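Side-chain contacts in cytochrome c, putative (Shewanella oneidensis, PDB 1SP3), which carries eight covalently bound heme c groups and probably works as a respiratory oxidoreductase, an octaheme tetrathionate reductase: residues Tyr163-Lys166 / Ala167-Val170; Gly354-Trp357 / Ser358-Trp362; Leu421-Ala425 / Leu426-Gly430. One frame throughout, in Å; residues are numbered along the deposited sequence.

Contact 1 of 3, residues Tyr163-Lys166 / Ala167-Val170; sequences YPDK and ATDV. With HEC (heme c), chain H.
The carboxylate of Asp165 and the hydroxyl side chain of Thr168 meet at about a right angle, with a single oxygen of the acid, OD2, doing the work. With chi1 at 53°, CG of Asp165 sits between its own backbone N and carbonyl carbon, which turns the carboxylate back over the residues that follow. Thr168 OG1 donates to Asp165 OD2 over 2.6 Å, meeting it almost in line with the C-O bond. Thr168 N reaches the same OD2 at 2.9 Å from above the carboxylate plane, so two donors grip one oxygen and fix the rotation of the acid. Together with the bond from Asp169 N to Asp165 O (3.1 Å, 170° at the hydrogen) this makes an Asx motif, a single turn that no regular helix continues; a weak second bond runs from Thr168 N to Asp165 O. The Thr168 hydroxyl is also bonded to Asn243 ND2. On the far side of the turn, the stem of Lys166 lies across Val170, CG to CG1 at 4.2 Å. Val170 in turn packs CG2 against the propionate carbon CBA of the heme at 3.9 Å. At the end of the turn, the side chain of Asp169 bonds Met401 N through OD2 and Met172 N through OD1, holding the chain next to His171 and His400, axial ligands of two different hemes.

Contact 2 of 3, residues Gly354-Trp357 / Ser358-Trp362; sequences GGYW and SEFDW
An aromatic cluster of Tyr356, Phe360 and Trp362 forms where the chain leaves the short helix 356-359 and bends into helix 362-372. Gly355 is the N-cap of the first helix, and its carbonyl accepts from both Ser358 N and Glu359 N, the latter at 2.9 Å and nearly straight. At the other end Phe360 turns to positive phi while its N still bonds Tyr356 O at 2.7 Å; Asp361 then caps the next helix through OD1 to Leu364 N. The phenol of Tyr356 lies between the other two rings. Its CG stands anti to the backbone N (chi1 -171°), which carries the ring forward to the residues after the helix. Over one face lies Trp362 in an offset stack, its six-membered ring 3.9 Å away between centroids with planes at 19°; toward the rim, Tyr356 CE1 sits over Trp362 NE1, at 3.2 Å, and CE2. The opposite face takes Phe360 twice: the CA rests over it in a CH-pi contact, 3.9 Å from the centroid, and the phenyl presents its edge in a T-shaped pair with planes at 83°, CD2 coming to 3.7 Å from Tyr356 CE2. Lys273 makes a cation-pi contact with Phe360, while Trp362 extends the cluster to the sheet through an edge-to-face pair with Phe389 of strand 387-397. Two waters stitch the bend. One joins Gly354 O to Asp361 N; the other sits 2.5 Å from Tyr356 OH and donates to Phe360 O at 2.8 Å.

Contact 3 of 3, residues Leu421-Ala425 / Leu426-Gly430; sequences LDWQA and LGYQG. With HEC (heme c), chain J.
Trp423 and Tyr428 are joined by a 6-to-1 backbone bond, Tyr428 N to Trp423 O at 2.9 Å, which encloses a second one from Gly427 N to Gln424 O at 2.8 Å. With Gly427 at positive phi this pair is a Schellman motif, formed over a type I turn and preceded by the helical bond of Leu426 N to Asp422 O (3.0 Å). The turn brings the edge of the indole over the face of the phenol, CE3 of Trp423 coming to 3.7 Å from Tyr428 CD1. In this T-shaped pair the six-membered rings have centroids 5.5 Å apart and planes at 87°. Tyr428 CG lies opposite its own carbonyl carbon and beside N (chi1 -73°), which sets the ring against the indole. Both side chains reach the same heme, whose iron has His415 as an axial ligand. The indole lays its outer rim against one pyrrole, with CH2 3.6 Å from heme C1D and CZ3 as close to the methyl CMD, its ring also meeting that of His415. Tyr428 OH donates to the propionate O1D, at the edge of the phenol ring, over 2.7 Å. Leu421 CB lies over one face of the indole and also touches Leu426 CD1 at 3.8 Å. Lys222 NZ and His441 N also bond this heme. The phenol hydrogen bond would be expected to favour the ionised propionate and limit its rotation.

Overall arrangement
The three contacts follow one another along the chain and touch nowhere. Contact 1, in the loop between helices 136-143 and 181-184, and contact 2, on helix 356-359, lie on opposite sides of the chain's centre with their own centres about 41 Å apart. Contact 3, after helix 411-414, has its centre about 33 Å from that of contact 1 and 45 Å from that of contact 2. Contacts 2 and 3 both border the mixed sheet, through strands 387-397 and 287-291 respectively. Contacts 1 and 3 each lie against a heme of their own, and the Trp357 side chain brings contact 2 within about 5 Å of one, so widely separated turns border the eight-heme array.

Contact 1 of 3, residues Tyr163-Lys166 / Ala167-Val170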
# COMPACT_ATOMS: atom_id res chain seq x y z
N TYR A 163 -0.03 6.43 -18.13
CA TYR A 163 -0.55 6.24 -19.50
C TYR A 163 -0.03 4.88 -19.93
O TYR A 163 0.92 4.84 -20.68
CB TYR A 163 -0.01 7.32 -20.49
CG TYR A 163 -0.50 8.70 -20.15
CD1 TYR A 163 0.20 9.52 -19.24
CD2 TYR A 163 -1.70 9.18 -20.70
CE1 TYR A 163 -0.30 10.78 -18.88
CE2 TYR A 163 -2.19 10.43 -20.36
CZ TYR A 163 -1.49 11.21 -19.46
OH TYR A 163 -2.02 12.42 -19.16
N PRO A 164 -0.58 3.78 -19.42
CA PRO A 164 0.09 2.49 -19.65
C PRO A 164 -0.38 1.91 -20.99
O PRO A 164 -1.39 2.41 -21.52
CB PRO A 164 -0.46 1.61 -18.52
CG PRO A 164 -1.80 2.14 -18.28
CD PRO A 164 -1.78 3.64 -18.56
N ASP A 165 0.29 0.86 -21.46
CA ASP A 165 -0.12 0.16 -22.63
C ASP A 165 -0.93 -1.08 -22.24
O ASP A 165 -0.99 -1.43 -21.05
CB ASP A 165 1.07 -0.25 -23.45
CG ASP A 165 2.10 -1.00 -22.67
OD1 ASP A 165 3.22 -1.16 -23.20
OD2 ASP A 165 1.91 -1.50 -21.54
N LYS A 166 -1.52 -1.71 -23.24
CA LYS A 166 -2.33 -2.91 -23.08
C LYS A 166 -1.54 -4.00 -22.39
O LYS A 166 -2.09 -4.67 -21.54
CB LYS A 166 -2.85 -3.45 -24.40
CG LYS A 166 -4.12 -4.34 -24.29
CD LYS A 166 -4.56 -4.83 -25.72
CE LYS A 166 -5.75 -5.80 -25.64
NZ LYS A 166 -5.62 -7.04 -26.55
N ALA A 167 -0.30 -4.20 -22.80
CA ALA A 167 0.59 -5.18 -22.21
C ALA A 167 0.75 -5.02 -20.66
O ALA A 167 0.93 -6.04 -19.96
CB ALA A 167 1.95 -5.17 -22.87
N THR A 168 0.69 -3.79 -20.15
CA THR A 168 0.81 -3.51 -18.75
C THR A 168 -0.55 -3.66 -17.96
O THR A 168 -0.61 -4.26 -16.87
CB THR A 168 1.37 -2.08 -18.51
OG1 THR A 168 2.71 -1.98 -19.11
CG2 THR A 168 1.54 -1.79 -16.90
N ASP A 169 -1.62 -3.09 -18.49
CA ASP A 169 -2.90 -3.19 -17.85
C ASP A 169 -3.95 -3.03 -18.92
O ASP A 169 -4.10 -1.95 -19.50
CB ASP A 169 -3.08 -2.09 -16.76
CG ASP A 169 -4.31 -2.28 -15.93
OD1 ASP A 169 -5.43 -2.07 -16.48
OD2 ASP A 169 -4.26 -2.65 -14.71
N VAL A 170 -4.75 -4.05 -19.12
CA VAL A 170 -5.83 -3.94 -20.08
C VAL A 170 -6.95 -2.91 -19.78
O VAL A 170 -7.62 -2.44 -20.72
CB VAL A 170 -6.47 -5.32 -20.39
CG1 VAL A 170 -5.42 -6.27 -20.80
CG2 VAL A 170 -7.27 -5.89 -19.18
FE HEC H . -12.06 -6.45 -17.00
CHA HEC H . -11.36 -6.67 -20.32
CHB HEC H . -10.40 -9.40 -16.43
CHC HEC H . -12.22 -5.93 -13.64
CHD HEC H . -14.37 -4.07 -17.53
NA HEC H . -11.05 -7.76 -18.15
C1A HEC H . -10.90 -7.67 -19.49
C2A HEC H . -10.17 -8.80 -19.95
C3A HEC H . -9.90 -9.56 -18.89
C4A HEC H . -10.47 -8.93 -17.75
CMA HEC H . -9.10 -10.89 -18.88
CAA HEC H . -9.83 -9.02 -21.46
CBA HEC H . -8.46 -8.48 -21.78
CGA HEC H . -8.13 -8.77 -23.25
O1A HEC H . -8.69 -8.04 -24.09
O2A HEC H . -7.31 -9.69 -23.53
NB HEC H . -11.46 -7.49 -15.32
C1B HEC H . -10.71 -8.63 -15.34
C2B HEC H . -10.34 -8.91 -13.99
C3B HEC H . -10.82 -7.93 -13.21
C4B HEC H . -11.54 -7.03 -14.05
CMB HEC H . -9.55 -10.16 -13.55
CAB HEC H . -10.64 -7.77 -11.68
CBB HEC H . -9.42 -7.51 -11.18
NC HEC H . -13.13 -5.28 -15.77
C1C HEC H . -13.03 -5.18 -14.42
C2C HEC H . -13.94 -4.16 -13.97
C3C HEC H . -14.52 -3.60 -15.09
C4C HEC H . -14.00 -4.30 -16.22
CMC HEC H . -14.12 -3.79 -12.49
CAC HEC H . -15.64 -2.49 -15.20
CBC HEC H . -15.70 -1.42 -14.35
ND HEC H . -12.76 -5.49 -18.69
C1D HEC H . -13.73 -4.49 -18.67
C2D HEC H . -13.96 -4.02 -20.04
C3D HEC H . -13.00 -4.86 -20.88
C4D HEC H . -12.31 -5.75 -19.95
CMD HEC H . -14.93 -2.91 -20.51
CAD HEC H . -12.75 -4.88 -22.38
CBD HEC H . -13.88 -5.83 -22.82
CGD HEC H . -13.97 -5.79 -24.32
O1D HEC H . -15.14 -5.93 -24.82
O2D HEC H . -12.89 -5.61 -24.99

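Contact 2 of 3, residues Gly354-Trp357 / Ser358-Trp362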
# COMPACT_ATOMS: atom_id res chain seq x y z
N GLY A 354 18.15 13.71 15.54
CA GLY A 354 18.29 12.49 16.34
C GLY A 354 17.98 11.19 15.59
O GLY A 354 18.46 10.10 15.98
N GLY A 355 17.21 11.29 14.52
CA GLY A 355 16.92 10.16 13.64
C GLY A 355 18.09 9.36 13.07
O GLY A 355 19.19 9.89 12.81
N TYR A 356 17.82 8.08 12.81
CA TYR A 356 18.85 7.17 12.36
C TYR A 356 19.60 7.70 11.16
O TYR A 356 20.85 7.60 11.10
CB TYR A 356 18.28 5.77 12.01
CG TYR A 356 19.41 4.80 11.76
CD1 TYR A 356 20.20 4.34 12.81
CD2 TYR A 356 19.76 4.44 10.47
CE1 TYR A 356 21.25 3.44 12.57
CE2 TYR A 356 20.82 3.57 10.22
CZ TYR A 356 21.53 3.06 11.27
OH TYR A 356 22.59 2.22 11.00
N TRP A 357 18.83 8.26 10.22
CA TRP A 357 19.41 8.80 8.98
C TRP A 357 20.39 10.00 9.16
O TRP A 357 21.21 10.25 8.25
CB TRP A 357 18.37 9.14 7.95
CG TRP A 357 17.68 7.97 7.41
CD1 TRP A 357 18.10 6.65 7.45
CD2 TRP A 357 16.41 7.96 6.77
NE1 TRP A 357 17.16 5.84 6.86
CE2 TRP A 357 16.12 6.62 6.42
CE3 TRP A 357 15.50 8.98 6.42
CZ2 TRP A 357 14.92 6.24 5.77
CZ3 TRP A 357 14.32 8.63 5.77
CH2 TRP A 357 14.03 7.25 5.46
N SER A 358 20.31 10.70 10.29
CA SER A 358 21.44 11.62 10.57
C SER A 358 22.47 11.15 11.58
O SER A 358 23.66 11.34 11.38
CB SER A 358 21.03 13.07 10.82
OG SER A 358 19.94 13.10 11.68
N GLU A 359 22.03 10.54 12.66
CA GLU A 359 22.98 10.16 13.70
C GLU A 359 23.51 8.69 13.61
O GLU A 359 24.61 8.44 14.05
CB GLU A 359 22.44 10.52 15.08
CG GLU A 359 22.28 12.03 15.34
CD GLU A 359 23.60 12.81 15.28
OE1 GLU A 359 24.68 12.33 15.75
OE2 GLU A 359 23.57 13.94 14.73
N PHE A 360 22.75 7.74 13.03
CA PHE A 360 23.26 6.38 12.77
C PHE A 360 23.47 5.64 14.06
O PHE A 360 24.32 4.75 14.17
CB PHE A 360 24.54 6.31 11.93
CG PHE A 360 24.34 6.76 10.51
CD1 PHE A 360 24.91 7.94 10.05
CD2 PHE A 360 23.51 6.04 9.65
CE1 PHE A 360 24.67 8.41 8.71
CE2 PHE A 360 23.26 6.47 8.36
CZ PHE A 360 23.86 7.66 7.88
N ASP A 361 22.61 5.99 15.00
CA ASP A 361 22.59 5.45 16.33
C ASP A 361 21.21 4.88 16.59
O ASP A 361 20.27 5.60 16.92
CB ASP A 361 22.90 6.61 17.28
CG ASP A 361 22.78 6.27 18.72
OD1 ASP A 361 22.20 5.23 19.13
OD2 ASP A 361 23.25 7.06 19.58
N TRP A 362 21.12 3.56 16.52
CA TRP A 362 19.86 2.89 16.72
C TRP A 362 19.25 3.06 18.10
O TRP A 362 18.01 3.02 18.22
CB TRP A 362 19.99 1.39 16.40
CG TRP A 362 19.93 1.05 14.95
CD1 TRP A 362 20.90 0.47 14.21
CD2 TRP A 362 18.84 1.29 14.07
NE1 TRP A 362 20.50 0.33 12.90
CE2 TRP A 362 19.22 0.81 12.78
CE3 TRP A 362 17.56 1.86 14.21
CZ2 TRP A 362 18.37 0.84 11.68
CZ3 TRP A 362 16.72 1.92 13.08
CH2 TRP A 362 17.13 1.41 11.84
O HOH W 1 20.23 7.98 15.23
O HOH W 2 24.29 2.24 12.84

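Contact 3 of 3, residues Leu421-Ala425 / Leu426-Gly430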
# COMPACT_ATOMS: atom_id res chain seq x y z
N LEU A 421 1.45 -23.07 -8.16
CA LEU A 421 0.74 -23.19 -6.87
C LEU A 421 1.49 -24.21 -6.01
O LEU A 421 2.01 -25.21 -6.53
CB LEU A 421 -0.68 -23.67 -7.04
CG LEU A 421 -1.62 -22.70 -7.78
CD1 LEU A 421 -3.03 -23.12 -7.53
CD2 LEU A 421 -1.49 -21.20 -7.38
N ASP A 422 1.63 -23.95 -4.74
CA ASP A 422 2.34 -24.93 -3.96
C ASP A 422 1.26 -25.78 -3.39
O ASP A 422 0.69 -25.41 -2.36
CB ASP A 422 3.19 -24.27 -2.89
CG ASP A 422 4.33 -23.44 -3.52
OD1 ASP A 422 5.09 -23.97 -4.46
OD2 ASP A 422 4.54 -22.25 -3.10
N TRP A 423 0.94 -26.88 -4.09
CA TRP A 423 -0.22 -27.71 -3.69
C TRP A 423 -0.30 -28.03 -2.16
O TRP A 423 -1.33 -27.79 -1.52
CB TRP A 423 -0.25 -28.97 -4.52
CG TRP A 423 -0.45 -28.65 -6.01
CD1 TRP A 423 0.42 -28.89 -7.04
CD2 TRP A 423 -1.57 -27.96 -6.60
NE1 TRP A 423 -0.12 -28.49 -8.25
CE2 TRP A 423 -1.33 -27.90 -8.01
CE3 TRP A 423 -2.78 -27.43 -6.09
CZ2 TRP A 423 -2.28 -27.35 -8.91
CZ3 TRP A 423 -3.69 -26.86 -6.99
CH2 TRP A 423 -3.43 -26.84 -8.37
N GLN A 424 0.79 -28.56 -1.56
CA GLN A 424 0.70 -28.98 -0.14
C GLN A 424 0.65 -27.76 0.78
O GLN A 424 -0.01 -27.80 1.79
CB GLN A 424 1.81 -29.97 0.29
CG GLN A 424 2.55 -30.58 -0.84
CD GLN A 424 1.88 -31.74 -1.51
OE1 GLN A 424 1.89 -31.82 -2.75
NE2 GLN A 424 1.34 -32.65 -0.73
N ALA A 425 1.32 -26.67 0.45
CA ALA A 425 1.25 -25.50 1.34
C ALA A 425 -0.20 -25.06 1.31
O ALA A 425 -0.67 -24.51 2.26
CB ALA A 425 2.15 -24.33 0.84
N LEU A 426 -0.89 -25.22 0.17
CA LEU A 426 -2.30 -24.77 0.05
C LEU A 426 -3.21 -25.84 0.71
O LEU A 426 -4.41 -25.66 0.78
CB LEU A 426 -2.73 -24.56 -1.46
CG LEU A 426 -2.08 -23.34 -2.10
CD1 LEU A 426 -2.24 -23.34 -3.60
CD2 LEU A 426 -2.60 -22.05 -1.50
N GLY A 427 -2.66 -26.94 1.20
CA GLY A 427 -3.53 -27.96 1.78
C GLY A 427 -4.13 -29.05 0.88
O GLY A 427 -5.01 -29.84 1.35
N TYR A 428 -3.69 -29.10 -0.38
CA TYR A 428 -4.05 -30.17 -1.30
C TYR A 428 -3.12 -31.36 -1.06
O TYR A 428 -1.98 -31.22 -0.60
CB TYR A 428 -3.92 -29.69 -2.76
CG TYR A 428 -5.06 -28.72 -3.13
CD1 TYR A 428 -4.88 -27.34 -3.04
CD2 TYR A 428 -6.33 -29.19 -3.52
CE1 TYR A 428 -5.90 -26.48 -3.31
CE2 TYR A 428 -7.35 -28.31 -3.80
CZ TYR A 428 -7.14 -26.98 -3.68
OH TYR A 428 -8.17 -26.11 -3.94
N GLN A 429 -3.64 -32.54 -1.32
CA GLN A 429 -2.84 -33.75 -1.47
C GLN A 429 -2.34 -33.99 -2.91
O GLN A 429 -2.87 -34.90 -3.60
CB GLN A 429 -3.66 -34.90 -0.92
CG GLN A 429 -3.83 -34.60 0.54
CD GLN A 429 -4.59 -35.61 1.35
OE1 GLN A 429 -4.73 -35.38 2.56
NE2 GLN A 429 -5.07 -36.70 0.77
N GLY A 430 -1.25 -33.31 -3.31
CA GLY A 430 -0.81 -33.27 -4.68
C GLY A 430 -1.73 -32.53 -5.64
O GLY A 430 -2.85 -32.07 -5.27
FE HEC J . -7.22 -26.63 -12.49
CHA HEC J . -8.69 -28.50 -10.04
CHB HEC J . -8.08 -28.98 -14.76
CHC HEC J . -6.36 -24.55 -15.09
CHD HEC J . -5.66 -24.63 -10.33
NA HEC J . -8.25 -28.40 -12.40
C1A HEC J . -8.71 -29.04 -11.29
C2A HEC J . -9.18 -30.38 -11.67
C3A HEC J . -9.01 -30.51 -12.99
C4A HEC J . -8.43 -29.26 -13.46
CMA HEC J . -9.31 -31.75 -13.89
CAA HEC J . -9.74 -31.40 -10.65
CBA HEC J . -11.16 -30.96 -10.30
CGA HEC J . -12.13 -31.12 -11.48
O1A HEC J . -12.52 -32.30 -11.84
O2A HEC J . -12.53 -30.03 -12.03
NB HEC J . -7.22 -26.72 -14.57
C1B HEC J . -7.68 -27.79 -15.27
C2B HEC J . -7.63 -27.46 -16.65
C3B HEC J . -7.18 -26.20 -16.74
C4B HEC J . -6.91 -25.75 -15.43
CMB HEC J . -8.05 -28.43 -17.84
CAB HEC J . -7.05 -25.38 -18.04
CBB HEC J . -8.18 -24.97 -18.70
NC HEC J . -6.18 -24.95 -12.73
C1C HEC J . -5.87 -24.24 -13.86
C2C HEC J . -5.03 -23.13 -13.53
C3C HEC J . -4.82 -23.19 -12.22
C4C HEC J . -5.54 -24.33 -11.68
CMC HEC J . -4.47 -22.11 -14.56
CAC HEC J . -4.01 -22.26 -11.22
CBC HEC J . -4.11 -20.93 -10.92
ND HEC J . -7.13 -26.62 -10.44
C1D HEC J . -6.54 -25.56 -9.78
C2D HEC J . -6.98 -25.67 -8.42
C3D HEC J . -7.90 -26.84 -8.37
C4D HEC J . -7.95 -27.38 -9.66
CMD HEC J . -6.63 -24.74 -7.25
CAD HEC J . -8.65 -27.38 -7.15
CBD HEC J . -10.11 -26.86 -7.24
CGD HEC J . -10.82 -27.40 -6.04
O1D HEC J . -10.33 -27.39 -4.90
O2D HEC J . -11.91 -27.91 -6.22